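Local coordinates for Pgp2 (Campylobacter jejuni subsp. jejuni, PDB 6XJ6), which directs helical cell shape by binding peptidoglycan and probably trimming it as an LD-carboxypeptidase of the YkuD family, at residues G77-G82 and T99-L104. Sequence-based numbering, arbitrary orientation.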
loop_
_atom_site.group_PDB
_atom_site.type_symbol
_atom_site.label_atom_id
_atom_site.label_comp_id
_atom_site.label_asym_id
_atom_site.label_seq_id
_atom_site.Cartn_x
_atom_site.Cartn_y
_atom_site.Cartn_z
ATOM N N GLY A 77 4.133 6.968 -0.859
ATOM C CA GLY A 77 3.632 5.773 -0.216
ATOM C C GLY A 77 3.171 4.758 -1.239
ATOM O O GLY A 77 3.603 4.776 -2.389
ATOM N N PHE A 78 2.280 3.879 -0.783
ATOM C CA PHE A 78 1.763 2.785 -1.595
ATOM C C PHE A 78 0.247 2.874 -1.608
ATOM O O PHE A 78 -0.387 2.884 -0.544
ATOM C CB PHE A 78 2.229 1.430 -1.050
ATOM C CG PHE A 78 2.169 0.323 -2.057
ATOM C CD1 PHE A 78 3.258 0.042 -2.864
ATOM C CD2 PHE A 78 1.030 -0.449 -2.189
ATOM C CE1 PHE A 78 3.208 -0.989 -3.783
ATOM C CE2 PHE A 78 0.978 -1.477 -3.110
ATOM C CZ PHE A 78 2.070 -1.740 -3.912
ATOM N N TYR A 79 -0.320 2.927 -2.812
ATOM C CA TYR A 79 -1.728 3.185 -3.061
ATOM C C TYR A 79 -2.225 2.206 -4.119
ATOM O O TYR A 79 -1.492 1.321 -4.579
ATOM C CB TYR A 79 -1.925 4.648 -3.499
ATOM C CG TYR A 79 -1.510 5.620 -2.429
ATOM C CD1 TYR A 79 -0.211 6.112 -2.375
ATOM C CD2 TYR A 79 -2.401 6.011 -1.446
ATOM C CE1 TYR A 79 0.187 6.967 -1.377
ATOM C CE2 TYR A 79 -2.016 6.879 -0.443
ATOM C CZ TYR A 79 -0.720 7.349 -0.410
ATOM O OH TYR A 79 -0.332 8.187 0.598
ATOM N N GLU A 80 -3.483 2.364 -4.502
ATOM C CA GLU A 80 -4.069 1.620 -5.601
ATOM C C GLU A 80 -4.570 2.594 -6.653
ATOM O O GLU A 80 -4.835 3.768 -6.367
ATOM C CB GLU A 80 -5.211 0.730 -5.114
ATOM C CG GLU A 80 -4.783 -0.214 -4.028
ATOM C CD GLU A 80 -5.948 -0.885 -3.379
ATOM O OE1 GLU A 80 -6.578 -1.723 -4.053
ATOM O OE2 GLU A 80 -6.249 -0.549 -2.209
ATOM N N LEU A 81 -4.689 2.091 -7.879
ATOM C CA LEU A 81 -5.164 2.877 -9.009
ATOM C C LEU A 81 -6.525 2.368 -9.466
ATOM O O LEU A 81 -6.718 1.159 -9.648
ATOM C CB LEU A 81 -4.185 2.808 -10.177
ATOM C CG LEU A 81 -4.373 3.906 -11.224
ATOM C CD1 LEU A 81 -3.993 5.270 -10.672
ATOM C CD2 LEU A 81 -3.546 3.577 -12.453
ATOM N N GLY A 82 -7.462 3.300 -9.650
ATOM C CA GLY A 82 -8.772 2.977 -10.169
ATOM C C GLY A 82 -8.793 2.917 -11.687
ATOM O O GLY A 82 -7.789 3.113 -12.371
ATOM N N THR A 99 -5.894 7.662 -7.880
ATOM C CA THR A 99 -5.244 6.905 -6.822
ATOM C C THR A 99 -6.095 6.977 -5.563
ATOM O O THR A 99 -6.984 7.822 -5.432
ATOM C CB THR A 99 -3.839 7.426 -6.490
ATOM O OG1 THR A 99 -3.931 8.576 -5.631
ATOM C CG2 THR A 99 -3.030 7.767 -7.739
ATOM N N THR A 100 -5.796 6.090 -4.613
ATOM C CA THR A 100 -6.581 5.966 -3.393
ATOM C C THR A 100 -6.121 6.892 -2.265
ATOM O O THR A 100 -6.494 6.662 -1.109
ATOM C CB THR A 100 -6.578 4.520 -2.911
ATOM O OG1 THR A 100 -5.227 4.053 -2.859
ATOM C CG2 THR A 100 -7.384 3.652 -3.860
ATOM N N TYR A 101 -5.344 7.929 -2.557
ATOM C CA TYR A 101 -5.001 8.882 -1.507
ATOM C C TYR A 101 -6.271 9.561 -0.992
ATOM O O TYR A 101 -7.082 10.045 -1.796
ATOM C CB TYR A 101 -4.019 9.962 -1.969
ATOM C CG TYR A 101 -3.738 10.930 -0.838
ATOM C CD1 TYR A 101 -2.706 10.702 0.062
ATOM C CD2 TYR A 101 -4.548 12.033 -0.629
ATOM C CE1 TYR A 101 -2.476 11.556 1.123
ATOM C CE2 TYR A 101 -4.326 12.888 0.432
ATOM C CZ TYR A 101 -3.282 12.646 1.300
ATOM O OH TYR A 101 -3.047 13.486 2.361
ATOM N N PRO A 102 -6.464 9.658 0.330
ATOM C CA PRO A 102 -5.634 9.158 1.428
ATOM C C PRO A 102 -5.964 7.716 1.767
ATOM O O PRO A 102 -7.136 7.330 1.796
ATOM C CB PRO A 102 -6.017 10.077 2.596
ATOM C CG PRO A 102 -7.432 10.414 2.332
ATOM C CD PRO A 102 -7.579 10.483 0.830
ATOM N N ASN A 103 -4.930 6.919 2.013
ATOM C CA ASN A 103 -5.142 5.552 2.453
ATOM C C ASN A 103 -5.388 5.536 3.962
ATOM O O ASN A 103 -5.438 6.576 4.628
ATOM C CB ASN A 103 -3.995 4.650 1.990
ATOM C CG ASN A 103 -2.672 4.960 2.673
ATOM O OD1 ASN A 103 -2.630 5.372 3.829
ATOM N ND2 ASN A 103 -1.576 4.729 1.962
ATOM N N LEU A 104 -5.574 4.339 4.510
ATOM C CA LEU A 104 -5.926 4.229 5.923
ATOM C C LEU A 104 -4.845 4.830 6.814
ATOM O O LEU A 104 -5.150 5.501 7.806
ATOM C CB LEU A 104 -6.166 2.768 6.289
ATOM C CG LEU A 104 -6.486 2.512 7.759
ATOM C CD1 LEU A 104 -7.807 3.142 8.153
ATOM C CD2 LEU A 104 -6.486 1.016 8.019
HETATM O O HOH W 1 -5.022 2.054 -1.114
#
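Tyr79 lies along 99-104 with CB, the CD2/CE2 edge of its ring and its OH. Its CB lies 3.4 Å from Thr100 OG1, which sits at the edge of the ring. CG and CD2 follow past the same OG1, and CD2 also faces Tyr101 N. CE2 comes to 3.3 Å from Asn103 ND2, the amide plane turned 21° from the ring plane. CZ and OH run beside the Tyr101 ring, pointing the same way. OH reaches Tyr101 CD1 at 3.5 Å, near the plane of that ring, and is hydrogen-bonded to Asp106 of helix 104-108.

Thr100 OG1 accepts a nearly straight hydrogen bond from Glu80 N (2.9 Å, 170°). With chi1 at 51°, OG1 is turned back over its own backbone. A water links the same OG1 to Glu80 OE2. Thr100 N returns a weak bond to Glu80 O.

Strand 77-80 edges the five-stranded mixed sheet in the L,D-transpeptidase (YkuD) catalytic domain. Strand 97-98 lies in a separate three-stranded sheet, and 99-104 runs from its end into the first residue of helix 104-108. Leu81 and Thr99 form a single beta bridge, with Leu81 CD1 4.0 Å from Thr99 CG2. Thr99 is about 8 Å, side chain to side chain, from Cys136, the predicted nucleophile.

Asn103 N-caps the helix through OD1, bonded to Asp106 N. Its ND2 gives Phe78 O a weak bond of 3.3 Å and also bonds Tyr241 OH.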